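Local coordinates for protein protoporphyrinogen oxidase (Exiguobacterium sibiricum, PDB 3LOV) that probably catalyses, with bound FAD, the oxygen-dependent oxidation of coproporphyrinogen III to coproporphyrin III in heme b biosynthesis, at residues G151-L154 with R155-G159; L201-G204 with M205-M208; H374-D377 with E378-Q381; P411-T414 with V415-D419. All coordinates share one frame; numbering follows the deposited sequence.

Contact 1 of 4, residues G151-L154 with R155-G159; sequences GEYL and RPRLG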
loop_
_atom_site.group_PDB
_atom_site.type_symbol
_atom_site.label_atom_id
_atom_site.label_comp_id
_atom_site.label_asym_id
_atom_site.label_seq_id
_atom_site.Cartn_x
_atom_site.Cartn_y
_atom_site.Cartn_z
ATOM N N GLY A 151 15.728 10.495 -2.112
ATOM C CA GLY A 151 16.967 10.477 -1.371
ATOM C C GLY A 151 18.015 11.373 -2.001
ATOM O O GLY A 151 18.832 11.971 -1.305
ATOM N N GLU A 152 18.021 11.426 -3.319
ATOM C CA GLU A 152 18.862 12.368 -4.014
ATOM C C GLU A 152 18.375 13.809 -3.772
ATOM O O GLU A 152 19.184 14.701 -3.649
ATOM C CB GLU A 152 18.853 12.049 -5.494
ATOM C CG GLU A 152 19.879 12.733 -6.329
ATOM C CD GLU A 152 19.920 12.170 -7.770
ATOM O OE1 GLU A 152 19.802 10.946 -7.938
ATOM O OE2 GLU A 152 20.083 12.958 -8.721
ATOM N N TYR A 153 17.061 14.026 -3.702
ATOM C CA TYR A 153 16.534 15.344 -3.432
ATOM C C TYR A 153 16.805 15.741 -2.013
ATOM O O TYR A 153 17.237 16.854 -1.754
ATOM C CB TYR A 153 15.026 15.368 -3.676
ATOM C CG TYR A 153 14.325 16.605 -3.202
ATOM C CD1 TYR A 153 14.556 17.814 -3.785
ATOM C CD2 TYR A 153 13.376 16.539 -2.198
ATOM C CE1 TYR A 153 13.874 18.969 -3.372
ATOM C CE2 TYR A 153 12.709 17.649 -1.786
ATOM C CZ TYR A 153 12.964 18.869 -2.372
ATOM O OH TYR A 153 12.279 19.970 -1.933
ATOM N N LEU A 154 16.499 14.854 -1.079
ATOM C CA LEU A 154 16.588 15.164 0.333
ATOM C C LEU A 154 18.008 15.200 0.948
ATOM O O LEU A 154 18.276 16.036 1.816
ATOM C CB LEU A 154 15.686 14.208 1.152
ATOM C CG LEU A 154 14.159 14.318 1.038
ATOM C CD1 LEU A 154 13.512 13.277 1.919
ATOM C CD2 LEU A 154 13.652 15.722 1.424
ATOM N N ARG A 155 18.916 14.300 0.536
ATOM C CA ARG A 155 20.191 14.173 1.215
ATOM C C ARG A 155 21.042 15.462 1.164
ATOM O O ARG A 155 21.618 15.867 2.167
ATOM C CB ARG A 155 21.005 12.956 0.710
ATOM C CG ARG A 155 20.490 11.618 1.266
ATOM C CD ARG A 155 21.089 10.451 0.545
ATOM N NE ARG A 155 20.535 9.182 0.991
ATOM C CZ ARG A 155 20.940 8.488 2.048
ATOM N NH1 ARG A 155 21.927 8.909 2.830
ATOM N NH2 ARG A 155 20.309 7.373 2.345
ATOM N N PRO A 156 21.131 16.103 0.002
ATOM C CA PRO A 156 21.903 17.358 0.005
ATOM C C PRO A 156 21.297 18.501 0.853
ATOM O O PRO A 156 22.019 19.415 1.251
ATOM C CB PRO A 156 21.959 17.766 -1.486
ATOM C CG PRO A 156 21.407 16.572 -2.268
ATOM C CD PRO A 156 20.656 15.700 -1.339
ATOM N N ARG A 157 19.988 18.454 1.103
ATOM C CA ARG A 157 19.294 19.493 1.840
ATOM C C ARG A 157 19.267 19.236 3.330
ATOM O O ARG A 157 19.229 20.183 4.108
ATOM C CB ARG A 157 17.855 19.650 1.322
ATOM C CG ARG A 157 17.797 20.160 -0.133
ATOM C CD ARG A 157 16.392 20.096 -0.784
ATOM N NE ARG A 157 16.411 20.854 -2.025
ATOM C CZ ARG A 157 17.029 20.458 -3.149
ATOM N NH1 ARG A 157 17.627 19.271 -3.241
ATOM N NH2 ARG A 157 17.073 21.258 -4.191
ATOM N N LEU A 158 19.226 17.965 3.724
ATOM C CA LEU A 158 19.003 17.582 5.116
ATOM C C LEU A 158 20.131 16.738 5.718
ATOM O O LEU A 158 20.146 16.513 6.936
ATOM C CB LEU A 158 17.691 16.784 5.270
ATOM C CG LEU A 158 16.412 17.460 4.854
ATOM C CD1 LEU A 158 15.277 16.375 4.702
ATOM C CD2 LEU A 158 16.067 18.617 5.834
ATOM N N GLY A 159 21.038 16.244 4.880
ATOM C CA GLY A 159 22.098 15.355 5.331
ATOM C C GLY A 159 21.702 13.884 5.437
ATOM O O GLY A 159 20.513 13.521 5.555
#
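L154 and L158 lie side by side one turn apart, pointing the same way, with L154 CD2 3.7 Å from L158 CD1. The carbonyl of L154 receives L158 N at 2.9 Å, nearly along the C=O axis, while R157 N reaches the same L154 O in a weaker, more bent bond. One residue earlier at each end, R157 crosses the ring of Y153 at about a right angle. Its CD stands over the ring face, 4.1 Å from the centroid of Y153, a CH-pi contact displaced toward the rim, and the guanidinium continues over the CD1-CE1 side, its plane 25° from that of the ring. R157 NH1 then turns back to Y153 O, 2.9 Å away, in the carbonyl plane and on a lone pair. Because Y153 holds CG anti to its N (chi1 170°), the ring leans forward along the helix to meet the arginine. All this belongs to helix 150-158, which is kinked at P156 and R157: P156 has no N-H to give, and its CD rests 2.9 Å from the carbonyl O of E152. E195 of helix 189-198 ties the polar ends of the Y153-R157 pair together, bonded to Y153 OH and in a salt bridge with R157 NE. R155 leaves the helix by another side, its extended chain running past G151 O, 3.1 Å from R155 CG; the guanidinium has carboxylate partners in D160, E164 and D180. G159 leaves the helix with positive phi and stands at the N-cap position of helix 160-172.

Contact 2 of 4, residues L201-G204 with M205-M208; sequences LFEG and MRLM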
loop_
_atom_site.group_PDB
_atom_site.type_symbol
_atom_site.label_atom_id
_atom_site.label_comp_id
_atom_site.label_asym_id
_atom_site.label_seq_id
_atom_site.Cartn_x
_atom_site.Cartn_y
_atom_site.Cartn_z
ATOM N N LEU A 201 13.891 24.722 1.670
ATOM C CA LEU A 201 13.106 23.584 2.137
ATOM C C LEU A 201 12.515 23.760 3.534
ATOM O O LEU A 201 11.331 23.425 3.771
ATOM C CB LEU A 201 13.924 22.278 2.070
ATOM C CG LEU A 201 13.111 21.044 2.546
ATOM C CD1 LEU A 201 11.836 20.870 1.732
ATOM C CD2 LEU A 201 13.953 19.756 2.486
ATOM N N PHE A 202 13.334 24.254 4.469
ATOM C CA PHE A 202 12.895 24.553 5.841
ATOM C C PHE A 202 11.678 25.501 5.887
ATOM O O PHE A 202 10.710 25.236 6.583
ATOM C CB PHE A 202 14.067 25.179 6.582
ATOM C CG PHE A 202 13.778 25.603 7.993
ATOM C CD1 PHE A 202 13.455 24.668 8.962
ATOM C CD2 PHE A 202 13.923 26.932 8.375
ATOM C CE1 PHE A 202 13.243 25.054 10.281
ATOM C CE2 PHE A 202 13.721 27.330 9.698
ATOM C CZ PHE A 202 13.376 26.393 10.650
ATOM N N GLU A 203 11.712 26.580 5.118
ATOM C CA GLU A 203 10.565 27.514 5.089
ATOM C C GLU A 203 9.404 26.978 4.247
ATOM O O GLU A 203 8.244 27.348 4.451
ATOM C CB GLU A 203 10.998 28.893 4.605
ATOM C CG GLU A 203 11.990 29.628 5.564
ATOM C CD GLU A 203 11.412 30.134 6.891
ATOM O OE1 GLU A 203 10.199 30.002 7.139
ATOM O OE2 GLU A 203 12.200 30.697 7.697
ATOM N N GLY A 204 9.699 26.079 3.327
ATOM C CA GLY A 204 8.637 25.398 2.598
ATOM C C GLY A 204 7.836 24.488 3.510
ATOM O O GLY A 204 6.601 24.502 3.485
HETATM N N MSE A 205 8.527 23.692 4.318
HETATM C CA MSE A 205 7.833 22.825 5.294
HETATM C C MSE A 205 7.115 23.634 6.362
HETATM O O MSE A 205 6.122 23.173 6.932
HETATM C CB MSE A 205 8.792 21.847 5.972
HETATM C CG MSE A 205 9.550 20.948 5.027
HETATM SE SE MSE A 205 8.372 20.047 3.759
HETATM C CE MSE A 205 7.330 19.010 5.013
ATOM N N ARG A 206 7.626 24.822 6.658
ATOM C CA ARG A 206 6.966 25.693 7.617
ATOM C C ARG A 206 5.634 26.245 7.107
ATOM O O ARG A 206 4.733 26.428 7.910
ATOM C CB ARG A 206 7.899 26.811 8.096
ATOM C CG ARG A 206 8.907 26.306 9.141
ATOM C CD ARG A 206 10.171 27.107 9.144
ATOM N NE ARG A 206 10.070 28.463 9.706
ATOM C CZ ARG A 206 10.116 28.743 11.013
ATOM N NH1 ARG A 206 10.174 27.769 11.925
ATOM N NH2 ARG A 206 10.086 30.011 11.422
ATOM N N LEU A 207 5.497 26.494 5.798
ATOM C CA LEU A 207 4.182 26.814 5.209
ATOM C C LEU A 207 3.156 25.701 5.474
ATOM O O LEU A 207 1.975 25.978 5.586
ATOM C CB LEU A 207 4.281 26.987 3.687
ATOM C CG LEU A 207 5.050 28.162 3.101
ATOM C CD1 LEU A 207 4.813 28.145 1.638
ATOM C CD2 LEU A 207 4.613 29.499 3.738
HETATM N N MSE A 208 3.626 24.448 5.553
HETATM C CA MSE A 208 2.771 23.250 5.746
HETATM C C MSE A 208 2.461 22.893 7.204
HETATM O O MSE A 208 1.861 21.844 7.445
HETATM C CB MSE A 208 3.439 22.006 5.103
HETATM C CG MSE A 208 3.642 22.064 3.582
HETATM SE SE MSE A 208 4.585 20.479 2.810
HETATM C CE MSE A 208 3.329 19.084 3.540
HETATM O O HOH W 1 11.051 32.043 9.555
#
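R206 lays its CD methylene over the centre of the F202 ring, 3.6 Å from the centroid and 12° off the ring normal, a close CH-pi contact. Beyond CD the guanidinium stays nearly parallel to the ring, the planes 17° apart, with R206 NH1 3.7 Å from F202 CZ. A bend at chi3 (72°) turns the group so that its NE edge faces E203. There R206 NE meets E203 OE1 at 3.0 Å in a salt bridge: the carboxylate oxygen lies in the guanidinium plane, yet the nitrogen comes from well above the carboxylate plane, and the two flat groups stand almost perpendicular. A water completes the join, donating to E203 OE2 at 2.6 Å and accepting from R206 NH2. The arginine is thus gripped by a ring face, a carboxylate and a water, and T111 O receives its NH1. On another side of the helix L201 and M205, a selenomethionine, run side by side, L201 CD1 lying 4.0 Å from M205 CG. These apolar chains are buried, L201 against helix 150-158, M205 against F191, V106 and I109. Behind both groups stand the backbone bonds that fix the spacing, M205 N to L201 O at 2.9 Å, R206 N to F202 O and L207 N to E203 O. The result is a short alpha-helix, 201-207, carrying an i, i+4 aromatic-arginine CH-pi pair and an i, i+3 Glu-Arg salt bridge on one side and an apolar pair on another.

Contact 3 of 4, residues H374-D377 with E378-Q381; sequences HESD and EVLQ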
loop_
_atom_site.group_PDB
_atom_site.type_symbol
_atom_site.label_atom_id
_atom_site.label_comp_id
_atom_site.label_asym_id
_atom_site.label_seq_id
_atom_site.Cartn_x
_atom_site.Cartn_y
_atom_site.Cartn_z
ATOM N N HIS A 374 8.790 -16.730 3.677
ATOM C CA HIS A 374 8.714 -18.069 3.103
ATOM C C HIS A 374 8.970 -19.185 4.115
ATOM O O HIS A 374 8.846 -20.339 3.768
ATOM C CB HIS A 374 9.707 -18.218 1.938
ATOM C CG HIS A 374 9.621 -17.125 0.917
ATOM N ND1 HIS A 374 8.920 -17.260 -0.264
ATOM C CD2 HIS A 374 10.116 -15.861 0.920
ATOM C CE1 HIS A 374 9.024 -16.141 -0.961
ATOM N NE2 HIS A 374 9.728 -15.268 -0.257
ATOM N N GLU A 375 9.328 -18.859 5.352
ATOM C CA GLU A 375 9.554 -19.883 6.364
ATOM C C GLU A 375 8.241 -20.310 6.997
ATOM O O GLU A 375 7.204 -19.682 6.808
ATOM C CB GLU A 375 10.509 -19.392 7.467
ATOM C CG GLU A 375 11.906 -19.027 6.981
ATOM C CD GLU A 375 12.714 -20.233 6.449
ATOM O OE1 GLU A 375 12.497 -21.346 6.957
ATOM O OE2 GLU A 375 13.563 -20.063 5.529
ATOM N N SER A 376 8.303 -21.393 7.755
ATOM C CA SER A 376 7.136 -21.918 8.477
ATOM C C SER A 376 6.560 -20.929 9.479
ATOM O O SER A 376 7.292 -20.080 9.993
ATOM C CB SER A 376 7.552 -23.169 9.282
ATOM O OG SER A 376 8.328 -22.823 10.431
ATOM N N ASP A 377 5.282 -21.113 9.804
ATOM C CA ASP A 377 4.607 -20.381 10.881
ATOM C C ASP A 377 5.346 -20.354 12.229
ATOM O O ASP A 377 5.304 -19.346 12.925
ATOM C CB ASP A 377 3.233 -20.994 11.165
ATOM C CG ASP A 377 2.205 -20.639 10.130
ATOM O OD1 ASP A 377 2.555 -19.986 9.128
ATOM O OD2 ASP A 377 1.031 -21.022 10.319
ATOM N N GLU A 378 5.981 -21.460 12.611
ATOM C CA GLU A 378 6.652 -21.537 13.910
ATOM C C GLU A 378 7.928 -20.707 13.903
ATOM O O GLU A 378 8.215 -20.037 14.885
ATOM C CB GLU A 378 6.981 -22.990 14.319
ATOM C CG GLU A 378 5.833 -23.982 14.083
ATOM C CD GLU A 378 5.869 -24.555 12.665
ATOM O OE1 GLU A 378 6.826 -25.315 12.380
ATOM O OE2 GLU A 378 4.973 -24.231 11.837
ATOM N N VAL A 379 8.682 -20.748 12.801
ATOM C CA VAL A 379 9.891 -19.923 12.672
ATOM C C VAL A 379 9.575 -18.407 12.586
ATOM O O VAL A 379 10.247 -17.583 13.200
ATOM C CB VAL A 379 10.740 -20.375 11.474
ATOM C CG1 VAL A 379 11.830 -19.400 11.208
ATOM C CG2 VAL A 379 11.336 -21.745 11.741
ATOM N N LEU A 380 8.546 -18.056 11.826
ATOM C CA LEU A 380 8.072 -16.666 11.709
ATOM C C LEU A 380 7.550 -16.150 13.061
ATOM O O LEU A 380 7.895 -15.077 13.523
ATOM C CB LEU A 380 6.964 -16.617 10.666
ATOM C CG LEU A 380 6.391 -15.306 10.160
ATOM C CD1 LEU A 380 7.505 -14.287 9.805
ATOM C CD2 LEU A 380 5.534 -15.628 8.946
ATOM N N GLN A 381 6.728 -16.950 13.706
ATOM C CA GLN A 381 6.194 -16.586 14.996
ATOM C C GLN A 381 7.287 -16.400 16.051
ATOM O O GLN A 381 7.273 -15.428 16.808
ATOM C CB GLN A 381 5.251 -17.671 15.462
ATOM C CG GLN A 381 4.731 -17.435 16.845
ATOM C CD GLN A 381 3.462 -18.182 17.072
ATOM O OE1 GLN A 381 2.876 -18.725 16.127
ATOM N NE2 GLN A 381 3.018 -18.225 18.326
#
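S376 turns its hydroxyl over the start of the helix, where OG accepts the N-H of V379 at 3.2 Å in a nearly straight bond, 167° at the hydrogen. The OG lies between the backbone N and the carbonyl carbon of its own residue (chi1 74°), the position from which it reaches forward to the amide three residues on. The same oxygen also touches V379 CG2, at 3.5 Å, so the methyl lies close beside the capping bond. E378 curls back along the chain, bent at chi2 (87°), and brings its carboxylate over S376, with E378 OE1 3.5 Å from S376 OG and OE2 near the CB of D377. S376 is the N-cap of helix 377-392, and its bond to V379 N is the classic serine N-cap, a side-chain acceptor for an amide of the helix's first turn. The carbonyl of S376 starts the regular pattern: L380 N donates to S376 O at 3.0 Å, nearly in line with the carbonyl, and Q381 N follows to D377 O at 2.9 Å. Acidic D377 and E378 stand at the amino end, where their charge would probably be eased by the helix dipole. D377 OD1 has R405 of strand 400-411 as its salt-bridge partner, and that arginine also donates to E375 O, tying the loop and the first turn to the sheet. Just before the cap, E375 CB rests against V379 CG1, 4.0 Å away, and buried L380 packs on A311 and V313 of strand 307-318.

Contact 4 of 4, residues P411-T414 with V415-D419; sequences PAYT and VGHAD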
loop_
_atom_site.group_PDB
_atom_site.type_symbol
_atom_site.label_atom_id
_atom_site.label_comp_id
_atom_site.label_asym_id
_atom_site.label_seq_id
_atom_site.Cartn_x
_atom_site.Cartn_y
_atom_site.Cartn_z
ATOM N N PRO A 411 5.140 -3.667 -5.153
ATOM C CA PRO A 411 6.087 -3.221 -6.188
ATOM C C PRO A 411 6.867 -1.999 -5.792
ATOM O O PRO A 411 6.342 -1.130 -5.105
ATOM C CB PRO A 411 5.192 -2.834 -7.369
ATOM C CG PRO A 411 3.887 -3.435 -7.101
ATOM C CD PRO A 411 3.754 -3.471 -5.581
ATOM N N ALA A 412 8.097 -1.938 -6.289
ATOM C CA ALA A 412 9.007 -0.846 -6.077
ATOM C C ALA A 412 8.921 0.076 -7.283
ATOM O O ALA A 412 9.551 -0.191 -8.359
ATOM C CB ALA A 412 10.454 -1.408 -5.914
ATOM N N TYR A 413 8.114 1.132 -7.128
ATOM C CA TYR A 413 8.020 2.207 -8.106
ATOM C C TYR A 413 9.240 3.113 -7.997
ATOM O O TYR A 413 9.534 3.590 -6.925
ATOM C CB TYR A 413 6.810 3.131 -7.839
ATOM C CG TYR A 413 5.399 2.611 -8.137
ATOM C CD1 TYR A 413 5.079 1.247 -8.114
ATOM C CD2 TYR A 413 4.368 3.511 -8.337
ATOM C CE1 TYR A 413 3.762 0.787 -8.339
ATOM C CE2 TYR A 413 3.043 3.068 -8.562
ATOM C CZ TYR A 413 2.752 1.718 -8.585
ATOM O OH TYR A 413 1.453 1.316 -8.786
ATOM N N THR A 414 9.871 3.438 -9.113
ATOM C CA THR A 414 11.057 4.290 -9.101
ATOM C C THR A 414 10.827 5.411 -10.074
ATOM O O THR A 414 9.796 5.427 -10.723
ATOM C CB THR A 414 12.310 3.514 -9.566
ATOM O OG1 THR A 414 12.124 3.135 -10.936
ATOM C CG2 THR A 414 12.576 2.235 -8.663
ATOM N N VAL A 415 11.783 6.336 -10.186
ATOM C CA VAL A 415 11.685 7.464 -11.108
ATOM C C VAL A 415 11.386 6.956 -12.509
ATOM O O VAL A 415 12.027 6.014 -12.954
ATOM C CB VAL A 415 12.978 8.307 -11.131
ATOM C CG1 VAL A 415 12.881 9.409 -12.205
ATOM C CG2 VAL A 415 13.244 8.906 -9.720
ATOM N N GLY A 416 10.412 7.608 -13.161
ATOM C CA GLY A 416 9.889 7.292 -14.520
ATOM C C GLY A 416 8.794 6.202 -14.633
ATOM O O GLY A 416 8.408 5.802 -15.743
ATOM N N HIS A 417 8.312 5.701 -13.493
ATOM C CA HIS A 417 7.322 4.619 -13.487
ATOM C C HIS A 417 6.090 4.958 -14.308
ATOM O O HIS A 417 5.698 4.175 -15.138
ATOM C CB HIS A 417 6.889 4.266 -12.048
ATOM C CG HIS A 417 5.963 3.099 -11.971
ATOM N ND1 HIS A 417 6.409 1.795 -12.030
ATOM C CD2 HIS A 417 4.612 3.035 -11.865
ATOM C CE1 HIS A 417 5.371 0.978 -11.942
ATOM N NE2 HIS A 417 4.270 1.706 -11.852
ATOM N N ALA A 418 5.476 6.109 -14.062
ATOM C CA ALA A 418 4.220 6.453 -14.693
ATOM C C ALA A 418 4.375 6.472 -16.227
ATOM O O ALA A 418 3.562 5.902 -16.928
ATOM C CB ALA A 418 3.688 7.802 -14.137
ATOM N N ASP A 419 5.473 7.019 -16.728
ATOM C CA ASP A 419 5.778 6.989 -18.173
ATOM C C ASP A 419 6.057 5.601 -18.688
ATOM O O ASP A 419 5.630 5.268 -19.785
ATOM C CB ASP A 419 6.974 7.875 -18.515
ATOM C CG ASP A 419 6.649 9.351 -18.417
ATOM O OD1 ASP A 419 5.459 9.683 -18.328
ATOM O OD2 ASP A 419 7.583 10.168 -18.419
HETATM O O HOH W 2 9.214 1.709 -11.404
HETATM O O HOH W 3 14.338 4.905 -12.322
#
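Y413 and H417 stack face to face, their centroids 3.8 Å apart and their planes only 15° from parallel. The imidazole lies with NE2 over the centre of the phenol ring, 3.6 Å from Y413 CZ, and its CD2 is equally close to Y413 CD2. H417 has CG anti to its N (chi1 -175°), which swings the ring back across the turn toward Y413. The two backbones are brought together by a type II beta turn from T414 to H417, closed by H417 N to T414 O at 3.2 Å, with G416, at positive phi, in the N-cap position of helix 417-431. Water ties the turn further: one molecule accepts from T414 N and bonds to H417 ND1 at 2.9 Å, another links T414 OG1 with V415 O. The far ends of both rings reach the loop that follows strand 435-437: Y413 OH bonds to L440 O and G444 N, H417 NE2 to A441 O. L440 and V445 of that loop bind FAD. The bond from NE2 to a carbonyl is most simply read as a protonated NE2, so the stack probably presents a donor to the loop beside the flavin site, while ND1 bonds to water.

In the fold
Contacts 1 and 2 form one helical cluster: their centres are 15 Å apart, and L201 of contact 2 packs on Y153, L154, R157 and L158 of contact 1, with Y153 OH 3.8 Å from L201 CD1. Contact 4 stands about 7 Å from contact 1 at the nearest atoms, and of the four it is nearest the cofactor, the side chain of Y413 about 8 Å from FAD. Contact 3 lies across the molecule from contact 2, centres 45 Å apart, though the side chain of L380 is about 12 Å from FAD. In sequence, contact 3 opens helix 377-392, which precedes strand 400-411, and contact 4 begins where that strand ends.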